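Alpha-galactosidase (Thermus thermophilus, PDB 6LCJ) probably releases terminal alpha-linked galactose from sugars by hydrolysis, as an alpha-galactosidase of the GH36 family, and assembles as a hexamer. Local coordinates at residues G124-A127 with A132-L135; A103-A108 with A145-L150; A77-L82 with G112-G117. All blocks are in the same frame, centred on the assembly; numbering follows the deposited sequence.

Interaction 1: residues G124-A127 with A132-L135; sequences GRYA and AWFL
Y126 and W133 reach across from two different strands and lie alongside each other, pointing opposite ways, their rings inclined to each other. The plane of the phenol ring stands at 59° to that of the six-membered indole ring, and the centroids are 4.8 Å apart. Contact is made along one side of the phenol: its CE2 lies 3.5 Å from CE2 of W133 and comes equally near NE1, while CD2 approaches CZ2. Both rings leave the backbone in the same sense, with CG beside the backbone N and anti to the carbonyl carbon (chi1 -86° at Y126 and -59° at W133), and although neither beta carbon points straight across, both side-chain ends converge. The two strands belong to the facing layers of the beta-sandwich: 122-126 to a six-stranded antiparallel sheet and 132-137 to a seven-stranded one, and the short turn between them takes the chain from layer to layer. An axis separation of 9.5 Å fits layers packed through side chains. At the far end of the indole, W133 CH2 is 3.3 Å from CA of G124. A beta carbon modelled on G124 would fall 2.4 Å from the same CH2, so a side chain at this position would probably collide with the indole. The polar link runs edgewise: Y126 OH donates to A132 O at 2.6 Å, in the carbonyl plane and also near the plane of the phenol ring. The hydroxyl is bonded to D110 N as well, which gives this buried oxygen two partners. A phenylalanine in place of Y126 would probably keep much of the indole contact but deprive A132 O and D110 N of their shared hydroxyl partner. On the indole side, W133 NE1 is hydrogen-bonded to G31 O.

Interaction 2: residues A103-A108 with A145-L150; sequences ALLLGA and AAYARL
Y147 carries the whole contact from the helix side, meeting L105, G107 and A108 of the strand with three different parts of its side chain. The polar part is one hydrogen bond, in which Y147 OH donates to A108 O at 2.5 Å. The carbonyl oxygen lies at the edge of the phenol, near the ring plane, whereas the hydroxyl sits 17° out of the carbonyl plane and makes a C=O...O angle of 133°. A108 N is also near the hydroxyl, but the angle is too poor for a second bond. Packing of the ring on bare backbone comes next. CA of G107 lies over one face of the phenol, 3.6 Å from CZ, and CE1 is 3.5 Å from the carbonyl carbon of G107. The approach is consistent with glycine here: a beta carbon modelled on G107 would point at the helix and end 2.5 Å from Y147 CZ. The apolar part is lighter. L105 CD2 touches CB of Y147 at 4.0 Å and comes as near to CG, the leucine side chain lying roughly perpendicular to the tyrosine's. The beta carbon of Y147 points toward the strand, and CG anti to the backbone N (chi1 177°) carries the ring on over G107, with the hydroxyl at A108. Strand and helix segments run nearly parallel, their axes 9.7 Å apart. This is a helix laid on one face of the seven-stranded sheet of the beta-sandwich. V143 and F144, on the same helix, also meet L105, and F134 of the adjoining strand 132-137 borders both Y147 and L150. On the reverse side of strand 102-108, L106 packs against V34 and V36 of strand 33-37, so the sheet lies between the helix and the second sandwich layer.

Interaction 3: residues A77-L82 with G112-G117; sequences ADDPFL and GARVLG
A helix N-cap is tied here to the edge region of a beta-sandwich sheet: D79 caps the short helix 80-84 and at the same time holds R114 on strand 113-117. The cap is the bond from F81 N to D79 OD1, 3.0 Å long, received on the anti side of the carboxylate and well out of its plane. That leaves the syn lone pair of OD1 for R114 NH2, which lies 3.3 Å away with a nearly straight N-H...O angle of 166°. R114 NE bonds to the other oxygen, D79 OD2, at 3.0 Å. The guanidinium thus grips the carboxylate side-on, one nitrogen to each oxygen, but not flat: the planes are 48° apart, and NE meets OD2 from above the carboxylate plane. A further NH2 to OD2 bond is weak. The arginine chain is extended from CG to NE, which carries the charged group from the strand out to the cap. Phenylalanine lies across its flat side, with F81 CG 3.7 Å above the centre of the guanidinium and the ring turned 30° from the guanidinium plane. W89 meets the F81 ring edge-to-face. Along the aliphatic part, CD of R114 is 3.6 Å from F81 CD1 and 3.7 Å from L82 CD1, the isobutyl branch approaching at the guanidinium edge. Second partners join this pair to the loop that follows barrel strand 298-303: R114 NH2 forms a salt bridge with E315, and D79 OD2 is hydrogen-bonded to A314 N. The contact therefore lies where the sandwich meets the TIM barrel. One residue earlier, D78 OD1 accepts from D79 N at 2.7 Å, on its anti side and close to the carboxylate plane.

Overall arrangement
All three contacts lie on the same side of the chain's centre, within the beta-sandwich and its border with the barrel. Interaction 1 is central, its centre 11 Å from interaction 2 and 12 Å from interaction 3, which are themselves 17 Å apart. It shares the seven-stranded sheet with interaction 2 and the six-stranded sheet with interaction 3. Along the chain, interaction 3 closes before interaction 1 opens, interaction 1 is nested inside the loop closed by interaction 2, and interactions 2 and 3 cross. A continuous packed path thus runs from helix 140-149 through both sandwich layers to the loop and helix at 77-84, beside the barrel.

Interaction 1: residues G124-A127 with A132-L135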
loop_
_atom_site.group_PDB
_atom_site.type_symbol
_atom_site.label_atom_id
_atom_site.label_comp_id
_atom_site.label_asym_id
_atom_site.label_seq_id
_atom_site.Cartn_x
_atom_site.Cartn_y
_atom_site.Cartn_z
ATOM N N GLY E 124 34.697 3.954 8.264
ATOM C CA GLY E 124 34.916 5.261 7.678
ATOM C C GLY E 124 34.879 5.182 6.165
ATOM O O GLY E 124 35.484 4.293 5.566
ATOM N N ARG E 125 34.158 6.119 5.555
ATOM C CA ARG E 125 33.954 6.117 4.114
ATOM C C ARG E 125 34.073 7.536 3.579
ATOM O O ARG E 125 33.268 8.402 3.927
ATOM C CB ARG E 125 32.594 5.519 3.751
ATOM C CG ARG E 125 32.365 5.405 2.246
ATOM C CD ARG E 125 31.063 4.722 1.922
ATOM N NE ARG E 125 31.072 3.342 2.380
ATOM C CZ ARG E 125 29.977 2.623 2.578
ATOM N NH1 ARG E 125 28.784 3.167 2.359
ATOM N NH2 ARG E 125 30.078 1.369 2.996
ATOM N N TYR E 126 35.070 7.766 2.730
ATOM C CA TYR E 126 35.188 9.029 2.017
ATOM C C TYR E 126 34.189 9.058 0.868
ATOM O O TYR E 126 34.006 8.066 0.165
ATOM C CB TYR E 126 36.614 9.218 1.493
ATOM C CG TYR E 126 37.572 9.854 2.494
ATOM C CD1 TYR E 126 37.566 11.226 2.731
ATOM C CD2 TYR E 126 38.483 9.079 3.194
ATOM C CE1 TYR E 126 38.442 11.806 3.657
ATOM C CE2 TYR E 126 39.357 9.646 4.111
ATOM C CZ TYR E 126 39.332 11.003 4.339
ATOM O OH TYR E 126 40.209 11.543 5.241
ATOM N N ALA E 127 33.525 10.199 0.691
ATOM C CA ALA E 127 32.509 10.306 -0.355
ATOM C C ALA E 127 33.143 10.493 -1.733
ATOM O O ALA E 127 32.802 9.781 -2.688
ATOM C CB ALA E 127 31.552 11.457 -0.040
ATOM N N ALA E 132 43.277 10.049 4.397
ATOM C CA ALA E 132 43.905 9.522 5.594
ATOM C C ALA E 132 42.930 9.556 6.763
ATOM O O ALA E 132 41.869 10.189 6.711
ATOM C CB ALA E 132 45.170 10.317 5.939
ATOM N N TRP E 133 43.335 8.889 7.846
ATOM C CA TRP E 133 42.508 8.707 9.023
ATOM C C TRP E 133 43.399 8.704 10.245
ATOM O O TRP E 133 44.531 8.226 10.199
ATOM C CB TRP E 133 41.736 7.384 9.006
ATOM C CG TRP E 133 40.819 7.213 7.861
ATOM C CD1 TRP E 133 41.127 6.691 6.640
ATOM C CD2 TRP E 133 39.425 7.551 7.820
ATOM N NE1 TRP E 133 40.012 6.684 5.843
ATOM C CE2 TRP E 133 38.953 7.206 6.545
ATOM C CE3 TRP E 133 38.535 8.110 8.739
ATOM C CZ2 TRP E 133 37.622 7.402 6.159
ATOM C CZ3 TRP E 133 37.213 8.311 8.351
ATOM C CH2 TRP E 133 36.776 7.962 7.073
ATOM N N PHE E 134 42.871 9.223 11.342
ATOM C CA PHE E 134 43.494 9.079 12.642
ATOM C C PHE E 134 42.728 8.005 13.386
ATOM O O PHE E 134 41.492 8.024 13.396
ATOM C CB PHE E 134 43.478 10.390 13.427
ATOM C CG PHE E 134 44.150 10.287 14.760
ATOM C CD1 PHE E 134 45.477 9.898 14.844
ATOM C CD2 PHE E 134 43.458 10.551 15.924
ATOM C CE1 PHE E 134 46.111 9.784 16.064
ATOM C CE2 PHE E 134 44.075 10.433 17.155
ATOM C CZ PHE E 134 45.417 10.051 17.223
ATOM N N LEU E 135 43.451 7.052 13.971
ATOM C CA LEU E 135 42.826 6.005 14.766
ATOM C C LEU E 135 43.544 5.921 16.098
ATOM O O LEU E 135 44.775 5.881 16.142
ATOM C CB LEU E 135 42.858 4.651 14.054
ATOM C CG LEU E 135 42.584 3.422 14.923
ATOM C CD1 LEU E 135 41.109 3.314 15.238
ATOM C CD2 LEU E 135 43.103 2.157 14.268
#

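Interaction 2: residues A103-A108 with A145-L150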
loop_
_atom_site.group_PDB
_atom_site.type_symbol
_atom_site.label_atom_id
_atom_site.label_comp_id
_atom_site.label_asym_id
_atom_site.label_seq_id
_atom_site.Cartn_x
_atom_site.Cartn_y
_atom_site.Cartn_z
ATOM N N ALA E 103 37.674 5.372 24.730
ATOM C CA ALA E 103 37.048 5.525 23.424
ATOM C C ALA E 103 37.969 5.026 22.315
ATOM O O ALA E 103 39.176 5.281 22.328
ATOM C CB ALA E 103 36.674 6.982 23.171
ATOM N N LEU E 104 37.394 4.299 21.367
ATOM C CA LEU E 104 38.067 3.981 20.114
ATOM C C LEU E 104 37.620 5.025 19.096
ATOM O O LEU E 104 36.441 5.074 18.733
ATOM C CB LEU E 104 37.727 2.563 19.655
ATOM C CG LEU E 104 38.367 2.109 18.344
ATOM C CD1 LEU E 104 39.846 1.841 18.552
ATOM C CD2 LEU E 104 37.655 0.883 17.817
ATOM N N LEU E 105 38.552 5.856 18.644
ATOM C CA LEU E 105 38.260 6.987 17.773
ATOM C C LEU E 105 38.784 6.729 16.371
ATOM O O LEU E 105 39.933 6.317 16.198
ATOM C CB LEU E 105 38.881 8.278 18.318
ATOM C CG LEU E 105 38.627 9.592 17.579
ATOM C CD1 LEU E 105 38.600 10.773 18.547
ATOM C CD2 LEU E 105 39.666 9.835 16.470
ATOM N N LEU E 106 37.942 7.006 15.378
ATOM C CA LEU E 106 38.311 6.989 13.969
ATOM C C LEU E 106 37.908 8.332 13.375
ATOM O O LEU E 106 36.715 8.639 13.293
ATOM C CB LEU E 106 37.617 5.839 13.238
ATOM C CG LEU E 106 37.854 5.808 11.730
ATOM C CD1 LEU E 106 39.255 5.247 11.441
ATOM C CD2 LEU E 106 36.753 5.030 11.000
ATOM N N GLY E 107 38.893 9.123 12.947
ATOM C CA GLY E 107 38.621 10.451 12.425
ATOM C C GLY E 107 39.309 10.789 11.116
ATOM O O GLY E 107 40.507 10.555 10.951
ATOM N N ALA E 108 38.566 11.361 10.175
ATOM C CA ALA E 108 39.144 11.743 8.896
ATOM C C ALA E 108 40.130 12.899 9.042
ATOM O O ALA E 108 39.908 13.845 9.802
ATOM C CB ALA E 108 38.043 12.139 7.924
ATOM N N ALA E 145 41.661 14.961 21.900
ATOM C CA ALA E 145 42.699 15.986 21.830
ATOM C C ALA E 145 43.808 15.602 20.852
ATOM O O ALA E 145 44.398 16.476 20.208
ATOM C CB ALA E 145 43.273 16.237 23.224
ATOM N N ALA E 146 44.096 14.305 20.713
ATOM C CA ALA E 146 45.138 13.886 19.784
ATOM C C ALA E 146 44.667 13.979 18.339
ATOM O O ALA E 146 45.471 14.257 17.446
ATOM C CB ALA E 146 45.599 12.464 20.116
ATOM N N TYR E 147 43.377 13.742 18.091
ATOM C CA TYR E 147 42.821 13.953 16.757
ATOM C C TYR E 147 42.852 15.431 16.385
ATOM O O TYR E 147 43.249 15.790 15.268
ATOM C CB TYR E 147 41.389 13.395 16.699
ATOM C CG TYR E 147 40.626 13.592 15.392
ATOM C CD1 TYR E 147 41.205 13.302 14.157
ATOM C CD2 TYR E 147 39.311 14.046 15.403
ATOM C CE1 TYR E 147 40.496 13.473 12.976
ATOM C CE2 TYR E 147 38.594 14.223 14.229
ATOM C CZ TYR E 147 39.188 13.932 13.021
ATOM O OH TYR E 147 38.464 14.108 11.862
ATOM N N ALA E 148 42.453 16.307 17.315
ATOM C CA ALA E 148 42.381 17.734 17.006
ATOM C C ALA E 148 43.735 18.296 16.583
ATOM O O ALA E 148 43.786 19.192 15.730
ATOM C CB ALA E 148 41.824 18.508 18.201
ATOM N N ARG E 149 44.839 17.768 17.135
ATOM C CA ARG E 149 46.167 18.267 16.769
ATOM C C ARG E 149 46.499 18.004 15.315
ATOM O O ARG E 149 47.302 18.732 14.719
ATOM C CB ARG E 149 47.236 17.639 17.653
ATOM C CG ARG E 149 47.321 18.289 19.019
ATOM C CD ARG E 149 48.081 17.431 19.977
ATOM N NE ARG E 149 47.577 17.587 21.337
ATOM C CZ ARG E 149 47.401 16.575 22.178
ATOM N NH1 ARG E 149 47.683 15.334 21.790
ATOM N NH2 ARG E 149 46.942 16.804 23.402
ATOM N N LEU E 150 45.896 16.985 14.718
ATOM C CA LEU E 150 46.156 16.656 13.327
ATOM C C LEU E 150 45.249 17.402 12.354
ATOM O O LEU E 150 45.318 17.153 11.143
ATOM C CB LEU E 150 46.033 15.144 13.138
ATOM C CG LEU E 150 47.065 14.440 14.018
ATOM C CD1 LEU E 150 46.854 12.944 14.023
ATOM C CD2 LEU E 150 48.470 14.788 13.527
#

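Interaction 3: residues A77-L82 with G112-G117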
loop_
_atom_site.group_PDB
_atom_site.type_symbol
_atom_site.label_atom_id
_atom_site.label_comp_id
_atom_site.label_asym_id
_atom_site.label_seq_id
_atom_site.Cartn_x
_atom_site.Cartn_y
_atom_site.Cartn_z
ATOM N N ALA E 77 19.382 21.006 8.972
ATOM C CA ALA E 77 19.612 20.311 10.231
ATOM C C ALA E 77 20.923 19.529 10.241
ATOM O O ALA E 77 21.632 19.521 11.254
ATOM C CB ALA E 77 18.445 19.361 10.533
ATOM N N ASP E 78 21.277 18.886 9.130
ATOM C CA ASP E 78 22.446 18.018 9.105
ATOM C C ASP E 78 22.777 17.708 7.648
ATOM O O ASP E 78 22.095 18.157 6.722
ATOM C CB ASP E 78 22.178 16.742 9.920
ATOM C CG ASP E 78 23.427 16.181 10.600
ATOM O OD1 ASP E 78 24.539 16.280 10.028
ATOM O OD2 ASP E 78 23.285 15.607 11.709
ATOM N N ASP E 79 23.845 16.950 7.455
ATOM C CA ASP E 79 24.106 16.272 6.196
ATOM C C ASP E 79 22.885 15.430 5.831
ATOM O O ASP E 79 22.545 14.497 6.576
ATOM C CB ASP E 79 25.358 15.400 6.358
ATOM C CG ASP E 79 25.790 14.694 5.077
ATOM O OD1 ASP E 79 24.959 14.429 4.173
ATOM O OD2 ASP E 79 26.994 14.368 5.004
ATOM N N PRO E 80 22.201 15.718 4.713
ATOM C CA PRO E 80 20.971 14.968 4.391
ATOM C C PRO E 80 21.153 13.463 4.362
ATOM O O PRO E 80 20.229 12.735 4.746
ATOM C CB PRO E 80 20.578 15.520 3.017
ATOM C CG PRO E 80 21.165 16.897 2.987
ATOM C CD PRO E 80 22.475 16.786 3.734
ATOM N N PHE E 81 22.323 12.969 3.953
ATOM C CA PHE E 81 22.576 11.531 4.006
ATOM C C PHE E 81 22.426 11.001 5.426
ATOM O O PHE E 81 21.738 10.001 5.659
ATOM C CB PHE E 81 23.969 11.220 3.463
ATOM C CG PHE E 81 24.332 9.764 3.536
ATOM C CD1 PHE E 81 24.899 9.230 4.690
ATOM C CD2 PHE E 81 24.113 8.924 2.451
ATOM C CE1 PHE E 81 25.227 7.884 4.774
ATOM C CE2 PHE E 81 24.447 7.580 2.519
ATOM C CZ PHE E 81 25.002 7.060 3.689
ATOM N N LEU E 82 23.073 11.660 6.393
ATOM C CA LEU E 82 23.012 11.236 7.790
ATOM C C LEU E 82 21.587 11.151 8.321
ATOM O O LEU E 82 21.344 10.448 9.302
ATOM C CB LEU E 82 23.800 12.216 8.666
ATOM C CG LEU E 82 25.273 11.976 9.006
ATOM C CD1 LEU E 82 26.054 11.546 7.785
ATOM C CD2 LEU E 82 25.845 13.255 9.587
ATOM N N GLY E 112 35.303 15.383 3.334
ATOM C CA GLY E 112 34.299 14.591 2.650
ATOM C C GLY E 112 34.086 13.194 3.180
ATOM O O GLY E 112 33.664 12.321 2.422
ATOM N N ALA E 113 34.353 12.956 4.463
ATOM C CA ALA E 113 34.242 11.632 5.052
ATOM C C ALA E 113 33.034 11.523 5.981
ATOM O O ALA E 113 32.589 12.504 6.587
ATOM C CB ALA E 113 35.516 11.276 5.815
ATOM N N ARG E 114 32.499 10.308 6.076
ATOM C CA ARG E 114 31.482 9.952 7.049
ATOM C C ARG E 114 31.936 8.703 7.789
ATOM O O ARG E 114 32.788 7.956 7.308
ATOM C CB ARG E 114 30.137 9.714 6.381
ATOM C CG ARG E 114 29.575 10.918 5.656
ATOM C CD ARG E 114 28.270 10.523 5.057
ATOM N NE ARG E 114 27.607 11.551 4.272
ATOM C CZ ARG E 114 27.593 11.588 2.943
ATOM N NH1 ARG E 114 28.250 10.675 2.228
ATOM N NH2 ARG E 114 26.933 12.555 2.329
ATOM N N VAL E 115 31.379 8.477 8.978
ATOM C CA VAL E 115 31.787 7.347 9.811
ATOM C C VAL E 115 30.549 6.643 10.341
ATOM O O VAL E 115 29.695 7.272 10.977
ATOM C CB VAL E 115 32.706 7.770 10.970
ATOM C CG1 VAL E 115 32.982 6.579 11.869
ATOM C CG2 VAL E 115 34.005 8.333 10.422
ATOM N N LEU E 116 30.462 5.338 10.082
ATOM C CA LEU E 116 29.350 4.504 10.513
ATOM C C LEU E 116 29.738 3.774 11.792
ATOM O O LEU E 116 30.842 3.229 11.898
ATOM C CB LEU E 116 28.968 3.516 9.415
ATOM C CG LEU E 116 28.027 2.347 9.708
ATOM C CD1 LEU E 116 26.605 2.816 9.895
ATOM C CD2 LEU E 116 28.093 1.383 8.547
ATOM N N GLY E 117 28.852 3.808 12.773
ATOM C CA GLY E 117 29.122 3.148 14.027
ATOM C C GLY E 117 28.115 2.058 14.296
ATOM O O GLY E 117 26.910 2.319 14.290
#